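Local structure of 2,3-dehydroadipyl-CoA hydratase (Escherichia coli, 4FZW) at residues V15-L20 / Y189-A194; S49-V54 / H200-L205; Q86-L91 / A114-V119; V119-E124 / D184-Y189. The protein catalyses the reversible hydration of 2,3-dehydroadipyl-CoA to 3-hydroxyadipyl-CoA in the breakdown of phenylacetate. One frame throughout, in Å; residues are numbered along the deposited sequence.

Contact 1 of 4, residues V15-L20 / Y189-A194; sequences VLLLTL and YALQLA
Tyr189 O accepts Leu193 N at 3.0 Å and, more weakly, Gln192 N, closing the helical turn that brings Leu191 and Ala194 up to Val15 and Leu17. No hydrogen bond joins the strand to the helix; the meeting is one of methyl groups. Val15 sets both of its methyls against Ala194. Its CG1, anti to the backbone N (chi1 -177°), lies against Ala194 CB at 3.5 Å, while CG2 touches the same methyl and comes 3.6 Å from Ala194 O. CG1 also touches the Leu191 side chain, 4.3 Å from its CD2. This same CD2 branch meets Leu17 CD1 at 4.2 Å, so one methyl of Leu191 bridges two residues that point to the same side of the strand. The axes of the two short segments come within 9.3 Å and run roughly antiparallel (148°). In the crotonase fold of this enoyl-CoA hydratase the central sheet carries helices on both faces: helix 186-197 covers the face from which Val15 and Leu17 project, whereas Leu16 and Leu18 turn the other way onto helix 31-46. Ala194 extends the layer across the sheet to Val52 and Val54 of the next strand, and Leu191 also reaches Gln12 of strand 7-12. Farther round the helix, Leu193 packs on Lys158 of a second subunit, and Tyr189 OH bonds to a basic and an acidic side chain of a different protein's chain.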
loop_
_atom_site.group_PDB
_atom_site.type_symbol
_atom_site.label_atom_id
_atom_site.label_comp_id
_atom_site.label_asym_id
_atom_site.label_seq_id
_atom_site.Cartn_x
_atom_site.Cartn_y
_atom_site.Cartn_z
ATOM N N VAL B 15 -17.341 27.980 15.126
ATOM C CA VAL B 15 -16.553 28.092 13.898
ATOM C C VAL B 15 -15.494 29.162 14.038
ATOM O O VAL B 15 -15.791 30.290 14.428
ATOM C CB VAL B 15 -17.419 28.371 12.634
ATOM C CG1 VAL B 15 -16.551 28.388 11.420
ATOM C CG2 VAL B 15 -18.498 27.301 12.486
ATOM N N LEU B 16 -14.258 28.790 13.738
ATOM C CA LEU B 16 -13.134 29.709 13.788
ATOM C C LEU B 16 -12.797 30.189 12.371
ATOM O O LEU B 16 -12.832 29.416 11.412
ATOM C CB LEU B 16 -11.929 29.025 14.446
ATOM C CG LEU B 16 -10.634 29.831 14.572
ATOM C CD1 LEU B 16 -10.780 30.953 15.596
ATOM C CD2 LEU B 16 -9.470 28.888 14.939
ATOM N N LEU B 17 -12.500 31.478 12.243
ATOM C CA LEU B 17 -12.156 32.059 10.950
ATOM C C LEU B 17 -10.752 32.658 10.927
ATOM O O LEU B 17 -10.395 33.510 11.750
ATOM C CB LEU B 17 -13.172 33.119 10.535
ATOM C CG LEU B 17 -12.996 33.746 9.137
ATOM C CD1 LEU B 17 -13.020 32.684 8.019
ATOM C CD2 LEU B 17 -14.058 34.818 8.870
ATOM N N LEU B 18 -9.965 32.200 9.963
ATOM C CA LEU B 18 -8.610 32.673 9.783
ATOM C C LEU B 18 -8.507 33.337 8.420
ATOM O O LEU B 18 -8.660 32.678 7.381
ATOM C CB LEU B 18 -7.612 31.517 9.914
ATOM C CG LEU B 18 -7.712 30.747 11.240
ATOM C CD1 LEU B 18 -6.790 29.540 11.261
ATOM C CD2 LEU B 18 -7.436 31.669 12.443
ATOM N N THR B 19 -8.278 34.650 8.441
ATOM C CA THR B 19 -8.169 35.435 7.228
ATOM C C THR B 19 -6.727 35.804 6.914
ATOM O O THR B 19 -6.104 36.551 7.657
ATOM C CB THR B 19 -8.966 36.752 7.339
ATOM O OG1 THR B 19 -10.304 36.471 7.753
ATOM C CG2 THR B 19 -8.976 37.488 5.990
ATOM N N LEU B 20 -6.198 35.288 5.808
ATOM C CA LEU B 20 -4.896 35.724 5.337
ATOM C C LEU B 20 -4.984 37.196 4.995
ATOM O O LEU B 20 -5.903 37.625 4.317
ATOM C CB LEU B 20 -4.419 34.888 4.152
ATOM C CG LEU B 20 -4.074 33.450 4.565
ATOM C CD1 LEU B 20 -5.172 32.497 4.157
ATOM C CD2 LEU B 20 -2.781 33.018 3.940
ATOM N N TYR B 189 -21.036 32.134 2.607
ATOM C CA TYR B 189 -21.656 30.836 2.393
ATOM C C TYR B 189 -20.766 29.717 2.972
ATOM O O TYR B 189 -21.252 28.689 3.441
ATOM C CB TYR B 189 -21.940 30.624 0.897
ATOM C CG TYR B 189 -23.128 31.397 0.432
ATOM C CD1 TYR B 189 -23.820 32.211 1.314
ATOM C CD2 TYR B 189 -23.584 31.313 -0.883
ATOM C CE1 TYR B 189 -24.933 32.927 0.908
ATOM C CE2 TYR B 189 -24.710 32.029 -1.303
ATOM C CZ TYR B 189 -25.369 32.835 -0.391
ATOM O OH TYR B 189 -26.479 33.564 -0.745
ATOM N N ALA B 190 -19.459 29.941 2.931
ATOM C CA ALA B 190 -18.494 29.027 3.499
ATOM C C ALA B 190 -18.688 28.941 5.012
ATOM O O ALA B 190 -18.607 27.842 5.584
ATOM C CB ALA B 190 -17.090 29.480 3.148
ATOM N N LEU B 191 -18.956 30.096 5.637
ATOM C CA LEU B 191 -19.318 30.180 7.061
ATOM C C LEU B 191 -20.636 29.500 7.389
ATOM O O LEU B 191 -20.788 28.960 8.475
ATOM C CB LEU B 191 -19.331 31.631 7.571
ATOM C CG LEU B 191 -17.964 32.328 7.619
ATOM C CD1 LEU B 191 -18.127 33.816 7.849
ATOM C CD2 LEU B 191 -17.069 31.685 8.712
ATOM N N GLN B 192 -21.589 29.505 6.458
ATOM C CA GLN B 192 -22.867 28.817 6.708
ATOM C C GLN B 192 -22.680 27.296 6.659
ATOM O O GLN B 192 -23.298 26.550 7.433
ATOM C CB GLN B 192 -23.966 29.269 5.743
ATOM N N LEU B 193 -21.796 26.862 5.757
ATOM C CA LEU B 193 -21.390 25.468 5.638
ATOM C C LEU B 193 -20.691 24.942 6.895
ATOM O O LEU B 193 -20.928 23.809 7.320
ATOM C CB LEU B 193 -20.448 25.317 4.452
ATOM C CG LEU B 193 -20.001 23.899 4.130
ATOM C CD1 LEU B 193 -21.177 23.071 3.646
ATOM C CD2 LEU B 193 -18.911 23.954 3.072
ATOM N N ALA B 194 -19.830 25.759 7.494
ATOM C CA ALA B 194 -19.126 25.343 8.713
ATOM C C ALA B 194 -20.099 25.343 9.869
ATOM O O ALA B 194 -19.983 24.538 10.761
ATOM C CB ALA B 194 -17.963 26.262 9.016
#

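Contact 2 of 4, residues S49-V54 / H200-L205; sequences SISVCV and HSPLAL
Ser51 and Val52 meet Pro202 and Leu205 where strand 52-56 of the crotonase core faces the first turn of helix 202-214. In this family the C-terminal helices that follow the core take part in trimer formation; consistent with this, the helical segment also touches a second subunit. Ser51 carries its OG anti to its own carbonyl carbon (chi1 -65°), which sends the hydroxyl out toward the helix start. There it donates to a water at 2.6 Å, and the water in turn donates to His200 O at 2.8 Å, giving a bridge between two segments that share no direct hydrogen bond. Arg14 NE also bonds to Ser51 OG, so the hydroxyl is held by two partners. Pro202 comes near more loosely, its CG 4.5 Å from Ser51 OG. Leu205, one turn on, extends its side chain at the second torsion (chi2 174°), and this carries CD1 to the residue just before the strand, 4.2 Å from Ser51 O. The same Leu205 CD1 methyl lies 4.5 Å from Val52 CG2, and Val52 also packs on Ala194 and Met197 of helix 186-197. Leu205 packs in addition on Ile133 of a second subunit, whose Ser162 O accepts from His200 NE2. The helix that presents these groups is started by Ser201 at the N-cap position: its OG accepts Ala204 N at 3.2 Å, with an N-H...O angle of 165°.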
loop_
_atom_site.group_PDB
_atom_site.type_symbol
_atom_site.label_atom_id
_atom_site.label_comp_id
_atom_site.label_asym_id
_atom_site.label_seq_id
_atom_site.Cartn_x
_atom_site.Cartn_y
_atom_site.Cartn_z
ATOM N N SER B 49 -14.529 24.441 22.487
ATOM C CA SER B 49 -15.583 25.327 22.004
ATOM C C SER B 49 -15.514 25.495 20.481
ATOM O O SER B 49 -16.422 26.071 19.878
ATOM C CB SER B 49 -15.559 26.682 22.723
ATOM O OG SER B 49 -14.496 27.505 22.281
ATOM N N ILE B 50 -14.451 24.979 19.859
ATOM C CA ILE B 50 -14.342 24.995 18.399
ATOM C C ILE B 50 -14.615 23.627 17.762
ATOM O O ILE B 50 -14.169 22.586 18.268
ATOM C CB ILE B 50 -12.972 25.492 17.922
ATOM C CG1 ILE B 50 -12.685 26.880 18.493
ATOM C CG2 ILE B 50 -12.916 25.465 16.401
ATOM C CD1 ILE B 50 -11.338 27.441 18.123
ATOM N N SER B 51 -15.347 23.650 16.649
ATOM C CA SER B 51 -15.755 22.440 15.926
ATOM C C SER B 51 -15.298 22.445 14.459
ATOM O O SER B 51 -14.981 21.400 13.896
ATOM C CB SER B 51 -17.268 22.259 15.994
ATOM O OG SER B 51 -17.684 22.024 17.325
ATOM N N VAL B 52 -15.254 23.630 13.852
ATOM C CA VAL B 52 -14.835 23.796 12.455
ATOM C C VAL B 52 -13.952 25.041 12.306
ATOM O O VAL B 52 -14.096 26.021 13.055
ATOM C CB VAL B 52 -16.053 23.962 11.505
ATOM C CG1 VAL B 52 -15.589 24.029 10.055
ATOM C CG2 VAL B 52 -17.069 22.825 11.703
ATOM N N CYS B 53 -13.044 24.997 11.335
ATOM C CA CYS B 53 -12.317 26.185 10.924
ATOM C C CYS B 53 -12.687 26.543 9.462
ATOM O O CYS B 53 -13.134 25.682 8.686
ATOM C CB CYS B 53 -10.810 25.993 11.116
ATOM S SG CYS B 53 -9.746 27.422 10.764
ATOM N N VAL B 54 -12.550 27.826 9.127
ATOM C CA VAL B 54 -12.694 28.309 7.768
ATOM C C VAL B 54 -11.425 29.111 7.523
ATOM O O VAL B 54 -10.992 29.867 8.408
ATOM C CB VAL B 54 -13.929 29.246 7.610
ATOM C CG1 VAL B 54 -13.904 29.994 6.280
ATOM C CG2 VAL B 54 -15.215 28.475 7.780
ATOM N N HIS B 200 -23.188 19.442 14.389
ATOM C CA HIS B 200 -23.095 18.012 14.683
ATOM C C HIS B 200 -22.067 17.710 15.787
ATOM O O HIS B 200 -21.280 18.570 16.187
ATOM C CB HIS B 200 -22.747 17.256 13.405
ATOM C CG HIS B 200 -23.648 17.595 12.252
ATOM N ND1 HIS B 200 -24.994 17.789 12.405
ATOM C CD2 HIS B 200 -23.369 17.781 10.945
ATOM C CE1 HIS B 200 -25.530 18.069 11.226
ATOM N NE2 HIS B 200 -24.564 18.073 10.325
ATOM N N SER B 201 -22.097 16.474 16.272
ATOM C CA SER B 201 -21.240 16.011 17.379
ATOM C C SER B 201 -19.737 16.199 17.116
ATOM O O SER B 201 -19.194 15.641 16.168
ATOM C CB SER B 201 -21.554 14.550 17.704
ATOM O OG SER B 201 -20.431 13.903 18.280
ATOM N N PRO B 202 -19.061 16.979 17.974
ATOM C CA PRO B 202 -17.643 17.302 17.786
ATOM C C PRO B 202 -16.821 16.044 17.513
ATOM O O PRO B 202 -15.962 16.045 16.610
ATOM C CB PRO B 202 -17.238 17.899 19.135
ATOM C CG PRO B 202 -18.504 18.354 19.764
ATOM C CD PRO B 202 -19.581 17.447 19.272
ATOM N N LEU B 203 -17.089 14.991 18.293
ATOM C CA LEU B 203 -16.341 13.732 18.213
ATOM C C LEU B 203 -16.654 12.995 16.916
ATOM O O LEU B 203 -15.753 12.424 16.282
ATOM C CB LEU B 203 -16.591 12.829 19.445
ATOM C CG LEU B 203 -16.076 13.314 20.818
ATOM C CD1 LEU B 203 -16.432 12.368 21.964
ATOM C CD2 LEU B 203 -14.588 13.533 20.779
ATOM N N ALA B 204 -17.931 13.012 16.528
ATOM C CA ALA B 204 -18.361 12.443 15.255
ATOM C C ALA B 204 -17.652 13.149 14.104
ATOM O O ALA B 204 -17.157 12.503 13.177
ATOM C CB ALA B 204 -19.869 12.547 15.105
ATOM N N LEU B 205 -17.596 14.474 14.164
ATOM C CA LEU B 205 -16.861 15.213 13.145
ATOM C C LEU B 205 -15.409 14.722 13.111
ATOM O O LEU B 205 -14.855 14.464 12.041
ATOM C CB LEU B 205 -16.945 16.727 13.368
ATOM C CG LEU B 205 -18.303 17.417 13.060
ATOM C CD1 LEU B 205 -18.318 18.883 13.453
ATOM C CD2 LEU B 205 -18.680 17.276 11.612
HETATM O O HOH W 1 -19.947 20.669 17.420
#

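Contact 3 of 4, residues Q86-L91 / A114-V119; sequences QLWARL and ALLCDV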
loop_
_atom_site.group_PDB
_atom_site.type_symbol
_atom_site.label_atom_id
_atom_site.label_comp_id
_atom_site.label_asym_id
_atom_site.label_seq_id
_atom_site.Cartn_x
_atom_site.Cartn_y
_atom_site.Cartn_z
ATOM N N GLN B 86 7.594 20.485 7.914
ATOM C CA GLN B 86 6.975 19.981 9.138
ATOM C C GLN B 86 5.798 20.865 9.552
ATOM O O GLN B 86 4.892 20.415 10.248
ATOM C CB GLN B 86 8.007 19.926 10.271
ATOM C CG GLN B 86 8.422 21.325 10.715
ATOM C CD GLN B 86 9.419 21.347 11.852
ATOM O OE1 GLN B 86 10.118 20.358 12.126
ATOM N NE2 GLN B 86 9.498 22.496 12.526
ATOM N N LEU B 87 5.815 22.129 9.136
ATOM C CA LEU B 87 4.660 23.017 9.359
ATOM C C LEU B 87 3.477 22.561 8.509
ATOM O O LEU B 87 2.345 22.467 8.991
ATOM C CB LEU B 87 5.007 24.463 9.040
ATOM C CG LEU B 87 6.202 25.080 9.762
ATOM C CD1 LEU B 87 6.295 26.568 9.431
ATOM C CD2 LEU B 87 6.081 24.851 11.265
ATOM N N TRP B 88 3.751 22.250 7.244
ATOM C CA TRP B 88 2.742 21.648 6.367
ATOM C C TRP B 88 2.135 20.368 6.968
ATOM O O TRP B 88 0.919 20.189 6.924
ATOM C CB TRP B 88 3.313 21.403 4.956
ATOM C CG TRP B 88 3.494 22.692 4.167
ATOM C CD1 TRP B 88 4.634 23.438 4.055
ATOM C CD2 TRP B 88 2.487 23.389 3.408
ATOM N NE1 TRP B 88 4.405 24.544 3.269
ATOM C CE2 TRP B 88 3.097 24.537 2.859
ATOM C CE3 TRP B 88 1.128 23.145 3.140
ATOM C CZ2 TRP B 88 2.393 25.449 2.055
ATOM C CZ3 TRP B 88 0.432 24.054 2.338
ATOM C CH2 TRP B 88 1.070 25.189 1.806
ATOM N N ALA B 89 2.961 19.493 7.551
ATOM C CA ALA B 89 2.434 18.252 8.142
ATOM C C ALA B 89 1.677 18.541 9.420
ATOM O O ALA B 89 0.757 17.814 9.775
ATOM C CB ALA B 89 3.534 17.213 8.399
ATOM N N ARG B 90 2.056 19.601 10.121
ATOM C CA ARG B 90 1.288 19.979 11.304
ATOM C C ARG B 90 -0.065 20.574 10.921
ATOM O O ARG B 90 -1.040 20.371 11.636
ATOM C CB ARG B 90 2.074 20.918 12.225
ATOM C CG ARG B 90 3.163 20.207 13.018
ATOM C CD ARG B 90 4.246 21.163 13.454
ATOM N NE ARG B 90 3.813 21.985 14.576
ATOM C CZ ARG B 90 4.628 22.761 15.276
ATOM N NH1 ARG B 90 5.922 22.805 14.971
ATOM N NH2 ARG B 90 4.146 23.486 16.275
ATOM N N LEU B 91 -0.124 21.297 9.800
ATOM C CA LEU B 91 -1.409 21.816 9.269
ATOM C C LEU B 91 -2.369 20.679 8.958
ATOM O O LEU B 91 -3.529 20.703 9.366
ATOM C CB LEU B 91 -1.226 22.645 7.989
ATOM C CG LEU B 91 -0.441 23.952 7.980
ATOM C CD1 LEU B 91 -0.395 24.491 6.561
ATOM C CD2 LEU B 91 -1.055 24.961 8.932
ATOM N N ALA B 114 -5.228 25.206 -0.116
ATOM C CA ALA B 114 -6.632 24.849 -0.353
ATOM C C ALA B 114 -6.857 23.331 -0.538
ATOM O O ALA B 114 -7.750 22.745 0.071
ATOM C CB ALA B 114 -7.177 25.645 -1.529
ATOM N N LEU B 115 -6.023 22.710 -1.361
ATOM C CA LEU B 115 -5.989 21.261 -1.480
ATOM C C LEU B 115 -5.835 20.607 -0.108
ATOM O O LEU B 115 -6.407 19.548 0.149
ATOM C CB LEU B 115 -4.836 20.830 -2.390
ATOM C CG LEU B 115 -4.961 21.185 -3.874
ATOM C CD1 LEU B 115 -3.607 21.193 -4.576
ATOM C CD2 LEU B 115 -5.932 20.236 -4.564
ATOM N N LEU B 116 -5.068 21.242 0.772
ATOM C CA LEU B 116 -4.848 20.697 2.106
ATOM C C LEU B 116 -6.141 20.645 2.919
ATOM O O LEU B 116 -6.287 19.807 3.820
ATOM C CB LEU B 116 -3.757 21.479 2.849
ATOM C CG LEU B 116 -3.260 20.972 4.212
ATOM C CD1 LEU B 116 -1.761 21.282 4.442
ATOM C CD2 LEU B 116 -4.127 21.541 5.350
ATOM N N CYS B 117 -7.082 21.523 2.585
ATOM C CA CYS B 117 -8.339 21.601 3.328
ATOM C C CYS B 117 -9.296 20.461 2.955
ATOM O O CYS B 117 -9.119 19.797 1.929
ATOM C CB CYS B 117 -8.997 22.979 3.151
ATOM S SG CYS B 117 -7.979 24.392 3.688
ATOM N N ASP B 118 -10.287 20.209 3.798
ATOM C CA ASP B 118 -11.150 19.056 3.586
ATOM C C ASP B 118 -12.142 19.382 2.472
ATOM O O ASP B 118 -12.521 18.529 1.655
ATOM C CB ASP B 118 -11.884 18.707 4.885
ATOM C CG ASP B 118 -10.927 18.476 6.060
ATOM O OD1 ASP B 118 -10.019 17.615 5.945
ATOM O OD2 ASP B 118 -11.070 19.166 7.093
ATOM N N VAL B 119 -12.528 20.653 2.425
ATOM C CA VAL B 119 -13.538 21.116 1.492
ATOM C C VAL B 119 -13.152 22.473 0.936
ATOM O O VAL B 119 -12.661 23.344 1.656
ATOM C CB VAL B 119 -14.911 21.258 2.187
ATOM C CG1 VAL B 119 -15.987 21.580 1.156
ATOM C CG2 VAL B 119 -15.251 19.986 3.006
#
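Leu116 sets its branched end against Trp88 and Leu91 of helix 84-92. Along its segment Ala114 comes first, its O accepting Cys117 N at 2.9 Å and holding the turn in which Leu116 sits. Leu115 looks elsewhere, onto Arg146 and Leu147 of helix 146-162. Leu116 then makes the whole of the contact from its side. With CG anti to the backbone N (chi1 -173°), the branched end reaches the facing helix. CD1 meets the indole at its edge, close to the ring plane, 3.7 Å from Trp88 CE3, and lies 3.8 Å from Leu91 CB; CD2 touches Leu91 CB more loosely, at 4.1 Å. The two leucine side chains cross at about a right angle, and Leu91 CD1 lies 3.9 Å above one face of the indole, toward its rim. Trp88 is thus met on an edge by one leucine and on a face by the other. Cutting Leu116 back to an alanine would remove both methyls and is likely to open a gap beside the benzene edge of Trp88 and Leu91 CB. Cys117 turns back to Leu98 and Ala100, Asp118 OD2 takes Leu98 N and a salt bridge from Lys209, and Val119 enters the sheet of the crotonase core. The contact itself is wholly apolar: it relies on shape and burial, while the indole's polar atom, Trp88 NE1, bonds to a glycerol, probably from the crystallisation liquor.

Contact 4 of 4, residues V119-E124 / D184-Y189; sequences VVVAGE and DLTLEY
Thr186 lays its side chain over the backbone of Ala122 and Gly123, at the end of strand 119-123 in the crotonase sheet. Helix 186-197, which covers one face of that sheet, begins here, after the chain has run beside the strand as the parallel strand 180-181. The two branches of Thr186 divide the work. CG2, anti to the backbone N, rests on the peptide link, 3.4 Å from Ala122 C and 3.5 Å from Gly123 N. It also touches Val121, 4.3 Å from that residue's CG2. The polar partner of OG1 lies outside the two segments: it hydrogen-bonds to Asn103 OD1, with the carbonyl oxygens of Pro182 and Ser183 as weak alternatives. With a valine in its place the hydroxyl is gone, which is likely to leave Asn103 OD1 without its mate. On the strand's own side, Val120 N bonds to Ser154 OG of a second subunit. Away from the strand, Glu188 OE1 pairs with a basic side chain on the chain of another protein. Toward the strand the Thr186 hydroxyl makes no hydrogen bond, its OG1 standing 3.3 Å from Gly123 CA.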
loop_
_atom_site.group_PDB
_atom_site.type_symbol
_atom_site.label_atom_id
_atom_site.label_comp_id
_atom_site.label_asym_id
_atom_site.label_seq_id
_atom_site.Cartn_x
_atom_site.Cartn_y
_atom_site.Cartn_z
ATOM N N VAL B 119 -12.528 20.653 2.425
ATOM C CA VAL B 119 -13.538 21.116 1.492
ATOM C C VAL B 119 -13.152 22.473 0.936
ATOM O O VAL B 119 -12.661 23.344 1.656
ATOM C CB VAL B 119 -14.911 21.258 2.187
ATOM C CG1 VAL B 119 -15.987 21.580 1.156
ATOM C CG2 VAL B 119 -15.251 19.986 3.006
ATOM N N VAL B 120 -13.389 22.669 -0.352
ATOM C CA VAL B 120 -13.203 23.996 -0.929
ATOM C C VAL B 120 -14.486 24.552 -1.506
ATOM O O VAL B 120 -15.114 23.915 -2.364
ATOM C CB VAL B 120 -12.129 24.030 -2.019
ATOM C CG1 VAL B 120 -11.790 25.494 -2.371
ATOM C CG2 VAL B 120 -10.867 23.272 -1.566
ATOM N N VAL B 121 -14.882 25.726 -1.006
ATOM C CA VAL B 121 -15.930 26.555 -1.615
ATOM C C VAL B 121 -15.259 27.757 -2.264
ATOM O O VAL B 121 -14.443 28.435 -1.625
ATOM C CB VAL B 121 -16.928 27.065 -0.570
ATOM C CG1 VAL B 121 -17.491 25.910 0.206
ATOM C CG2 VAL B 121 -16.257 28.047 0.378
ATOM N N ALA B 122 -15.592 28.016 -3.531
ATOM C CA ALA B 122 -14.875 29.017 -4.328
ATOM C C ALA B 122 -15.768 30.168 -4.785
ATOM O O ALA B 122 -16.995 30.045 -4.826
ATOM C CB ALA B 122 -14.231 28.359 -5.530
ATOM N N GLY B 123 -15.133 31.278 -5.153
ATOM C CA GLY B 123 -15.821 32.427 -5.695
ATOM C C GLY B 123 -15.864 32.260 -7.211
ATOM O O GLY B 123 -15.005 31.562 -7.783
ATOM N N GLU B 124 -16.838 32.896 -7.871
ATOM C CA GLU B 124 -16.976 32.743 -9.320
ATOM C C GLU B 124 -15.688 33.115 -10.049
ATOM O O GLU B 124 -15.350 32.524 -11.074
ATOM C CB GLU B 124 -18.139 33.569 -9.866
ATOM C CG GLU B 124 -18.397 33.287 -11.327
ATOM C CD GLU B 124 -19.777 33.686 -11.756
ATOM O OE1 GLU B 124 -20.484 34.319 -10.943
ATOM O OE2 GLU B 124 -20.153 33.361 -12.905
ATOM N N ASP B 184 -18.987 37.945 -3.731
ATOM C CA ASP B 184 -19.370 38.710 -2.559
ATOM C C ASP B 184 -20.081 37.825 -1.550
ATOM O O ASP B 184 -20.355 38.262 -0.430
ATOM C CB ASP B 184 -20.241 39.901 -2.957
ATOM C CG ASP B 184 -19.530 40.858 -3.913
ATOM O OD1 ASP B 184 -18.281 40.925 -3.881
ATOM O OD2 ASP B 184 -20.226 41.537 -4.695
ATOM N N LEU B 185 -20.346 36.573 -1.940
ATOM C CA LEU B 185 -21.043 35.612 -1.071
ATOM C C LEU B 185 -20.227 34.381 -0.623
ATOM O O LEU B 185 -20.653 33.621 0.245
ATOM C CB LEU B 185 -22.316 35.152 -1.757
ATOM C CG LEU B 185 -23.314 36.293 -1.799
ATOM C CD1 LEU B 185 -24.426 35.988 -2.798
ATOM C CD2 LEU B 185 -23.831 36.529 -0.387
ATOM N N THR B 186 -19.066 34.204 -1.245
ATOM C CA THR B 186 -18.235 33.038 -1.051
ATOM C C THR B 186 -17.967 32.773 0.424
ATOM O O THR B 186 -18.318 31.718 0.936
ATOM C CB THR B 186 -16.867 33.194 -1.709
ATOM O OG1 THR B 186 -17.002 33.811 -2.998
ATOM C CG2 THR B 186 -16.168 31.803 -1.807
ATOM N N LEU B 187 -17.340 33.743 1.086
ATOM C CA LEU B 187 -16.960 33.662 2.491
ATOM C C LEU B 187 -18.192 33.425 3.343
ATOM O O LEU B 187 -18.230 32.518 4.169
ATOM C CB LEU B 187 -16.255 34.965 2.910
ATOM C CG LEU B 187 -15.836 35.106 4.371
ATOM C CD1 LEU B 187 -15.182 33.783 4.845
ATOM C CD2 LEU B 187 -14.917 36.315 4.555
ATOM N N GLU B 188 -19.209 34.245 3.117
ATOM C CA GLU B 188 -20.452 34.137 3.867
ATOM C C GLU B 188 -21.072 32.725 3.796
ATOM O O GLU B 188 -21.596 32.197 4.795
ATOM C CB GLU B 188 -21.461 35.190 3.387
ATOM C CG GLU B 188 -22.781 35.138 4.155
ATOM C CD GLU B 188 -23.804 36.181 3.670
ATOM O OE1 GLU B 188 -23.411 37.123 2.932
ATOM O OE2 GLU B 188 -24.998 36.058 4.031
ATOM N N TYR B 189 -21.036 32.134 2.607
ATOM C CA TYR B 189 -21.656 30.836 2.393
ATOM C C TYR B 189 -20.766 29.717 2.972
ATOM O O TYR B 189 -21.252 28.689 3.441
ATOM C CB TYR B 189 -21.940 30.624 0.897
ATOM C CG TYR B 189 -23.128 31.397 0.432
ATOM C CD1 TYR B 189 -23.820 32.211 1.314
ATOM C CD2 TYR B 189 -23.584 31.313 -0.883
ATOM C CE1 TYR B 189 -24.933 32.927 0.908
ATOM C CE2 TYR B 189 -24.710 32.029 -1.303
ATOM C CZ TYR B 189 -25.369 32.835 -0.391
ATOM O OH TYR B 189 -26.479 33.564 -0.745
#

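Overall arrangement
Helix 186-197 ties contacts 1 and 4 together: they share Tyr189, their centres lie about 9 Å apart, and Ala190 and Leu193 of the one pack on Val121 of the other. Contact 2, its centre about 12 Å from that of contact 1, is joined to it through the sheet, where Leu16 O and Val54 N probably hydrogen-bond at 2.8 Å, and through the succession of helices 186-197 and 202-214. Contact 3, whose centre is about 16 Å from that of contact 1, touches contact 4 where Ala114 O meets Val120 CG2 at 3.6 Å; Val119 belongs to both. As in other crotonases, the start of helix 109-116 probably contributes to the oxyanion hole.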